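Local atomic coordinates of polyhedrin (Simulium ubiquitum cypovirus, PDB entry 5A9A), a protein that packs into microcrystalline polyhedra, the occlusion bodies of an insect cypovirus, which probably shelter virus particles outside the host. Residues Gln149-Tyr161 with Cys224-Leu237. Sequence-based numbering, arbitrary orientation.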
ATOM      1  N   GLN A 149       1.781  -6.524  26.651  1.00 21.29           N
ATOM      2  CA  GLN A 149       0.383  -6.835  26.907  1.00 20.50           C
ATOM      3  C   GLN A 149      -0.047  -8.052  26.096  1.00 19.18           C
ATOM      4  O   GLN A 149      -1.131  -8.596  26.300  1.00 21.79           O
ATOM      5  CB  GLN A 149      -0.493  -5.636  26.558  1.00 20.70           C
ATOM      6  CG  GLN A 149      -1.647  -5.424  27.515  1.00 25.78           C
ATOM      7  CD  GLN A 149      -2.440  -4.176  27.203  1.00 21.61           C
ATOM      8  OE1 GLN A 149      -1.878  -3.148  26.831  1.00 23.12           O
ATOM      9  NE2 GLN A 149      -3.755  -4.259  27.349  1.00 23.72           N
ATOM     10  N   MET A 150       0.812  -8.470  25.172  1.00 18.23           N
ATOM     11  CA  MET A 150       0.572  -9.678  24.400  1.00 20.22           C
ATOM     12  C   MET A 150       1.077 -10.869  25.200  1.00 25.01           C
ATOM     13  O   MET A 150       2.189 -10.848  25.727  1.00 23.93           O
ATOM     14  CB  MET A 150       1.288  -9.605  23.053  1.00 18.76           C
ATOM     15  CG  MET A 150       0.987  -8.336  22.268  1.00 17.64           C
ATOM     16  SD  MET A 150       1.623  -8.381  20.582  1.00 19.08           S
ATOM     17  CE  MET A 150       0.709  -9.770  19.906  1.00 22.71           C
ATOM     18  N   MET A 151       0.251 -11.904  25.294  1.00 21.12           N
ATOM     19  CA  MET A 151       0.588 -13.073  26.095  1.00 20.56           C
ATOM     20  C   MET A 151       1.755 -13.833  25.473  1.00 22.03           C
ATOM     21  O   MET A 151       1.710 -14.229  24.307  1.00 19.32           O
ATOM     22  CB  MET A 151      -0.639 -13.971  26.246  1.00 20.08           C
ATOM     23  CG  MET A 151      -1.819 -13.258  26.898  1.00 26.46           C
ATOM     24  SD  MET A 151      -3.338 -14.222  26.928  1.00 27.20           S
ATOM     25  CE  MET A 151      -3.911 -14.005  25.243  1.00 23.13           C
ATOM     26  N   LYS A 152       2.802 -14.030  26.265  1.00 20.30           N
ATOM     27  CA  LYS A 152       4.036 -14.632  25.780  1.00 22.59           C
ATOM     28  C   LYS A 152       3.894 -16.145  25.647  1.00 25.40           C
ATOM     29  O   LYS A 152       3.572 -16.833  26.612  1.00 23.87           O
ATOM     30  CB  LYS A 152       5.189 -14.290  26.729  1.00 29.62           C
ATOM     31  CG  LYS A 152       6.571 -14.650  26.204  1.00 33.96           C
ATOM     32  CD  LYS A 152       7.674 -14.064  27.081  1.00 31.21           C
ATOM     33  CE  LYS A 152       9.046 -14.568  26.651  1.00 35.66           C
ATOM     34  NZ  LYS A 152      10.160 -13.881  27.363  1.00 49.18           N
ATOM     35  N   CYS A 153       4.138 -16.651  24.442  1.00 20.79           N
ATOM     36  CA  CYS A 153       4.078 -18.085  24.183  1.00 21.35           C
ATOM     37  C   CYS A 153       5.481 -18.666  24.168  1.00 22.06           C
ATOM     38  O   CYS A 153       5.683 -19.826  24.524  1.00 22.93           O
ATOM     39  CB  CYS A 153       3.392 -18.360  22.843  1.00 20.57           C
ATOM     40  SG  CYS A 153       1.637 -17.940  22.812  1.00 19.85           S
ATOM     41  N   SER A 154       6.445 -17.850  23.753  1.00 19.45           N
ATOM     42  CA  SER A 154       7.841 -18.258  23.714  1.00 20.62           C
ATOM     43  C   SER A 154       8.705 -17.044  23.418  1.00 22.96           C
ATOM     44  O   SER A 154       8.215 -15.916  23.372  1.00 21.13           O
ATOM     45  CB  SER A 154       8.066 -19.309  22.628  1.00 21.46           C
ATOM     46  OG  SER A 154       7.985 -18.726  21.337  1.00 21.34           O
ATOM     47  N   ALA A 155       9.993 -17.283  23.210  1.00 20.92           N
ATOM     48  CA  ALA A 155      10.911 -16.224  22.823  1.00 24.15           C
ATOM     49  C   ALA A 155      10.621 -15.743  21.402  1.00 23.45           C
ATOM     50  O   ALA A 155      11.064 -14.663  21.005  1.00 23.43           O
ATOM     51  CB  ALA A 155      12.344 -16.719  22.931  1.00 21.59           C
ATOM     52  N   LEU A 156       9.875 -16.539  20.640  1.00 22.46           N
ATOM     53  CA  LEU A 156       9.597 -16.219  19.239  1.00 21.78           C
ATOM     54  C   LEU A 156       8.221 -15.598  18.998  1.00 21.54           C
ATOM     55  O   LEU A 156       8.017 -14.915  17.991  1.00 20.83           O
ATOM     56  CB  LEU A 156       9.709 -17.474  18.370  1.00 23.77           C
ATOM     57  CG  LEU A 156      11.019 -17.732  17.629  1.00 31.58           C
ATOM     58  CD1 LEU A 156      10.796 -18.826  16.596  1.00 26.53           C
ATOM     59  CD2 LEU A 156      11.536 -16.470  16.955  1.00 27.37           C
ATOM     60  N   GLY A 157       7.272 -15.837  19.896  1.00 18.55           N
ATOM     61  CA  GLY A 157       5.897 -15.466  19.618  1.00 18.09           C
ATOM     62  C   GLY A 157       5.076 -15.014  20.805  1.00 20.76           C
ATOM     63  O   GLY A 157       5.210 -15.543  21.911  1.00 18.66           O
ATOM     64  N   ARG A 158       4.213 -14.032  20.560  1.00 17.46           N
ATOM     65  CA  ARG A 158       3.258 -13.566  21.560  1.00 19.29           C
ATOM     66  C   ARG A 158       1.877 -13.457  20.926  1.00 18.17           C
ATOM     67  O   ARG A 158       1.761 -13.337  19.708  1.00 16.59           O
ATOM     68  CB  ARG A 158       3.699 -12.221  22.141  1.00 19.59           C
ATOM     69  CG  ARG A 158       5.113 -12.245  22.698  1.00 20.58           C
ATOM     70  CD  ARG A 158       5.397 -11.055  23.597  1.00 22.63           C
ATOM     71  NE  ARG A 158       6.759 -11.096  24.124  1.00 22.08           N
ATOM     72  CZ  ARG A 158       7.309 -10.143  24.872  1.00 23.36           C
ATOM     73  NH1 ARG A 158       6.617  -9.056  25.190  1.00 22.46           N
ATOM     74  NH2 ARG A 158       8.556 -10.281  25.300  1.00 22.92           N
ATOM     75  N   PHE A 159       0.842 -13.490  21.762  1.00 17.93           N
ATOM     76  CA  PHE A 159      -0.531 -13.651  21.296  1.00 18.47           C
ATOM     77  C   PHE A 159      -1.447 -12.683  22.045  1.00 20.14           C
ATOM     78  O   PHE A 159      -1.399 -12.601  23.274  1.00 18.95           O
ATOM     79  CB  PHE A 159      -0.961 -15.101  21.537  1.00 19.77           C
ATOM     80  CG  PHE A 159      -2.248 -15.487  20.866  1.00 17.78           C
ATOM     81  CD1 PHE A 159      -2.275 -15.819  19.522  1.00 17.10           C
ATOM     82  CD2 PHE A 159      -3.425 -15.546  21.587  1.00 18.62           C
ATOM     83  CE1 PHE A 159      -3.460 -16.191  18.908  1.00 18.31           C
ATOM     84  CE2 PHE A 159      -4.610 -15.917  20.980  1.00 18.20           C
ATOM     85  CZ  PHE A 159      -4.628 -16.239  19.639  1.00 18.15           C
ATOM     86  N   LEU A 160      -2.273 -11.946  21.305  1.00 17.34           N
ATOM     87  CA  LEU A 160      -3.141 -10.936  21.909  1.00 18.68           C
ATOM     88  C   LEU A 160      -4.610 -11.170  21.564  1.00 18.36           C
ATOM     89  O   LEU A 160      -4.951 -11.426  20.409  1.00 17.42           O
ATOM     90  CB  LEU A 160      -2.728  -9.537  21.448  1.00 16.65           C
ATOM     91  CG  LEU A 160      -3.529  -8.366  22.018  1.00 18.43           C
ATOM     92  CD1 LEU A 160      -3.225  -8.168  23.496  1.00 17.67           C
ATOM     93  CD2 LEU A 160      -3.230  -7.094  21.242  1.00 21.43           C
ATOM     94  N   TYR A 161      -5.472 -11.074  22.572  1.00 16.54           N
ATOM     95  CA  TYR A 161      -6.915 -11.157  22.367  1.00 17.50           C
ATOM     96  C   TYR A 161      -7.557  -9.786  22.560  1.00 19.26           C
ATOM     97  O   TYR A 161      -7.290  -9.098  23.546  1.00 17.25           O
ATOM     98  CB  TYR A 161      -7.543 -12.164  23.334  1.00 18.98           C
ATOM     99  CG  TYR A 161      -9.046 -12.279  23.200  1.00 18.89           C
ATOM    100  CD1 TYR A 161      -9.893 -11.457  23.932  1.00 20.35           C
ATOM    101  CD2 TYR A 161      -9.618 -13.202  22.334  1.00 20.22           C
ATOM    102  CE1 TYR A 161     -11.266 -11.558  23.813  1.00 22.09           C
ATOM    103  CE2 TYR A 161     -10.989 -13.309  22.207  1.00 19.12           C
ATOM    104  CZ  TYR A 161     -11.808 -12.484  22.946  1.00 23.33           C
ATOM    105  OH  TYR A 161     -13.174 -12.585  22.819  1.00 26.58           O
ATOM    106  N   CYS A 224       2.275 -18.817  16.812  1.00 18.81           N
ATOM    107  CA  CYS A 224       1.816 -19.118  18.161  1.00 18.17           C
ATOM    108  C   CYS A 224       0.309 -18.923  18.269  1.00 17.97           C
ATOM    109  O   CYS A 224      -0.270 -18.049  17.624  1.00 15.72           O
ATOM    110  CB  CYS A 224       2.555 -18.289  19.217  1.00 20.43           C
ATOM    111  SG  CYS A 224       2.119 -16.540  19.287  1.00 19.56           S
ATOM    112  N   TYR A 225      -0.325 -19.762  19.078  1.00 15.64           N
ATOM    113  CA  TYR A 225      -1.766 -19.705  19.246  1.00 16.47           C
ATOM    114  C   TYR A 225      -2.171 -20.167  20.633  1.00 16.40           C
ATOM    115  O   TYR A 225      -1.677 -21.174  21.128  1.00 17.19           O
ATOM    116  CB  TYR A 225      -2.465 -20.577  18.202  1.00 15.77           C
ATOM    117  CG  TYR A 225      -3.972 -20.500  18.293  1.00 19.17           C
ATOM    118  CD1 TYR A 225      -4.657 -19.390  17.813  1.00 18.19           C
ATOM    119  CD2 TYR A 225      -4.708 -21.531  18.862  1.00 19.71           C
ATOM    120  CE1 TYR A 225      -6.033 -19.307  17.902  1.00 19.61           C
ATOM    121  CE2 TYR A 225      -6.086 -21.458  18.952  1.00 19.45           C
ATOM    122  CZ  TYR A 225      -6.742 -20.346  18.470  1.00 19.64           C
ATOM    123  OH  TYR A 225      -8.113 -20.269  18.555  1.00 17.43           O
ATOM    124  N   ILE A 226      -3.075 -19.414  21.249  1.00 16.63           N
ATOM    125  CA  ILE A 226      -3.675 -19.793  22.516  1.00 18.29           C
ATOM    126  C   ILE A 226      -5.161 -19.985  22.260  1.00 18.29           C
ATOM    127  O   ILE A 226      -5.832 -19.072  21.779  1.00 17.19           O
ATOM    128  CB  ILE A 226      -3.457 -18.704  23.582  1.00 18.24           C
ATOM    129  CG1 ILE A 226      -1.996 -18.241  23.569  1.00 19.12           C
ATOM    130  CG2 ILE A 226      -3.857 -19.220  24.956  1.00 18.70           C
ATOM    131  CD1 ILE A 226      -1.641 -17.286  24.689  1.00 20.81           C
ATOM    132  N   ASP A 227      -5.680 -21.172  22.558  1.00 19.21           N
ATOM    133  CA  ASP A 227      -7.052 -21.493  22.188  1.00 18.36           C
ATOM    134  C   ASP A 227      -8.061 -20.884  23.151  1.00 18.75           C
ATOM    135  O   ASP A 227      -7.691 -20.225  24.122  1.00 20.03           O
ATOM    136  CB  ASP A 227      -7.253 -23.010  22.073  1.00 19.86           C
ATOM    137  CG  ASP A 227      -7.025 -23.740  23.385  1.00 19.17           C
ATOM    138  OD1 ASP A 227      -7.416 -23.214  24.450  1.00 19.26           O
ATOM    139  OD2 ASP A 227      -6.471 -24.859  23.342  1.00 18.16           O
ATOM    140  N   SER A 228      -9.339 -21.110  22.871  1.00 17.81           N
ATOM    141  CA  SER A 228     -10.423 -20.487  23.625  1.00 20.07           C
ATOM    142  C   SER A 228     -10.436 -20.896  25.097  1.00 19.28           C
ATOM    143  O   SER A 228     -11.092 -20.254  25.917  1.00 17.86           O
ATOM    144  CB  SER A 228     -11.769 -20.824  22.981  1.00 18.29           C
ATOM    145  OG  SER A 228     -11.935 -22.226  22.845  1.00 19.97           O
ATOM    146  N   ALA A 229      -9.720 -21.967  25.425  1.00 18.91           N
ATOM    147  CA  ALA A 229      -9.621 -22.423  26.808  1.00 20.74           C
ATOM    148  C   ALA A 229      -8.335 -21.909  27.453  1.00 21.29           C
ATOM    149  O   ALA A 229      -7.952 -22.349  28.538  1.00 20.32           O
ATOM    150  CB  ALA A 229      -9.677 -23.938  26.868  1.00 19.07           C
ATOM    151  N   ALA A 230      -7.679 -20.974  26.772  1.00 18.89           N
ATOM    152  CA  ALA A 230      -6.457 -20.349  27.271  1.00 22.50           C
ATOM    153  C   ALA A 230      -5.271 -21.313  27.319  1.00 23.91           C
ATOM    154  O   ALA A 230      -4.334 -21.104  28.087  1.00 19.91           O
ATOM    155  CB  ALA A 230      -6.695 -19.740  28.649  1.00 21.81           C
ATOM    156  N   VAL A 231      -5.309 -22.363  26.501  1.00 20.26           N
ATOM    157  CA  VAL A 231      -4.184 -23.287  26.415  1.00 19.42           C
ATOM    158  C   VAL A 231      -3.297 -22.941  25.226  1.00 19.47           C
ATOM    159  O   VAL A 231      -3.783 -22.737  24.115  1.00 18.39           O
ATOM    160  CB  VAL A 231      -4.646 -24.749  26.266  1.00 21.81           C
ATOM    161  CG1 VAL A 231      -3.438 -25.677  26.207  1.00 20.29           C
ATOM    162  CG2 VAL A 231      -5.563 -25.142  27.412  1.00 20.04           C
ATOM    163  N   VAL A 232      -1.993 -22.876  25.467  1.00 19.63           N
ATOM    164  CA  VAL A 232      -1.033 -22.639  24.397  1.00 18.99           C
ATOM    165  C   VAL A 232      -0.872 -23.911  23.570  1.00 20.07           C
ATOM    166  O   VAL A 232      -0.309 -24.898  24.043  1.00 22.03           O
ATOM    167  CB  VAL A 232       0.342 -22.229  24.954  1.00 20.80           C
ATOM    168  CG1 VAL A 232       1.315 -21.953  23.817  1.00 20.52           C
ATOM    169  CG2 VAL A 232       0.211 -21.005  25.853  1.00 19.37           C
ATOM    170  N   ASP A 233      -1.365 -23.881  22.337  1.00 17.93           N
ATOM    171  CA  ASP A 233      -1.321 -25.052  21.465  1.00 19.79           C
ATOM    172  C   ASP A 233      -0.136 -24.989  20.507  1.00 17.87           C
ATOM    173  O   ASP A 233       0.336 -26.016  20.023  1.00 17.39           O
ATOM    174  CB  ASP A 233      -2.627 -25.169  20.674  1.00 16.81           C
ATOM    175  CG  ASP A 233      -3.819 -25.461  21.564  1.00 18.60           C
ATOM    176  OD1 ASP A 233      -3.680 -26.286  22.490  1.00 18.80           O
ATOM    177  OD2 ASP A 233      -4.890 -24.860  21.342  1.00 17.16           O
ATOM    178  N   CYS A 234       0.334 -23.778  20.236  1.00 16.54           N
ATOM    179  CA  CYS A 234       1.501 -23.576  19.389  1.00 17.73           C
ATOM    180  C   CYS A 234       2.274 -22.372  19.903  1.00 18.33           C
ATOM    181  O   CYS A 234       1.676 -21.362  20.263  1.00 16.27           O
ATOM    182  CB  CYS A 234       1.076 -23.353  17.936  1.00 17.03           C
ATOM    183  SG  CYS A 234       2.443 -23.262  16.764  1.00 17.49           S
ATOM    184  N   ASN A 235       3.600 -22.477  19.944  1.00 18.60           N
ATOM    185  CA  ASN A 235       4.426 -21.408  20.495  1.00 19.83           C
ATOM    186  C   ASN A 235       5.563 -20.969  19.573  1.00 20.50           C
ATOM    187  O   ASN A 235       6.432 -20.201  19.980  1.00 21.27           O
ATOM    188  CB  ASN A 235       4.986 -21.821  21.862  1.00 19.23           C
ATOM    189  CG  ASN A 235       5.861 -23.061  21.789  1.00 21.72           C
ATOM    190  OD1 ASN A 235       6.305 -23.467  20.714  1.00 19.39           O
ATOM    191  ND2 ASN A 235       6.115 -23.671  22.942  1.00 22.75           N
ATOM    192  N   GLY A 236       5.551 -21.450  18.333  1.00 18.51           N
ATOM    193  CA  GLY A 236       6.524 -21.027  17.341  1.00 19.71           C
ATOM    194  C   GLY A 236       7.855 -21.750  17.429  1.00 22.11           C
ATOM    195  O   GLY A 236       8.701 -21.615  16.543  1.00 21.45           O
ATOM    196  N   LEU A 237       8.041 -22.524  18.494  1.00 19.16           N
ATOM    197  CA  LEU A 237       9.313 -23.190  18.750  1.00 23.21           C
ATOM    198  C   LEU A 237       9.402 -24.538  18.037  1.00 21.61           C
ATOM    199  O   LEU A 237       8.434 -25.007  17.442  1.00 20.50           O
ATOM    200  CB  LEU A 237       9.507 -23.383  20.256  1.00 22.13           C
ATOM    201  CG  LEU A 237      10.443 -22.423  21.003  1.00 30.44           C
ATOM    202  CD1 LEU A 237      10.548 -21.057  20.337  1.00 24.70           C
ATOM    203  CD2 LEU A 237       9.981 -22.280  22.445  1.00 28.04           C
TER
HETATM  204  O   HOH W   1       4.934 -22.304  25.731  1.00 42.33           O
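Ile226 lies against the ring of Phe159, and these two side chains, with Cys153, give up the most surface where the small two-stranded sheet of 225-226 and 232-234 packs over one face of the six-stranded sheet, at the hairpin 151-152/157-161 on its margin. Chi1 of -169° carries the ring of Phe159 away from its own backbone N and toward 225-226, where Ile226 N sits 3.7 Å above the plane, over the ring centre. A flat aromatic suits this place, since it can pass beneath a peptide group while its rim reaches side chains. One such contact runs from Phe159 CD2 to Ile226 CG1 at 3.6 Å; further along, CE1 and CZ touch CD1 of Tyr225, the two ring planes standing 79° apart. Tyr225 packs on helix 211-221, and its hydroxyl is hydrogen-bonded to Glu211; through Tyr225 the contact of Phe159 is thus linked to that helix.

The same branch of Ile226 continues to CD1, which meets Met151 CB at 3.8 Å and Cys153 SG at the same distance. A small side chain suits Cys153, whose CB meets Cys224 CB at 3.7 Å and whose sulfur lies against Ile226 and, more loosely, Val232. The two cysteines pack as apolar groups without a disulfide.

Beyond this apolar patch, Ser154 OG donates a short 2.5 Å hydrogen bond to Asn235 O, nearly head-on to the carbonyl (167°), while accepting from Leu156 N in an ST turn. Asn235 answers with an Asx turn to Leu237 N, and Gly236, at positive phi, passes its carbonyl to Arg135 of a second subunit. Most of the direct contacts are thus between apolar groups and sulfur, whereas one serine hydroxyl, gripped from both segments, ties the turn at Ser154 to the turn at Asn235, and probably helps to set their relative position.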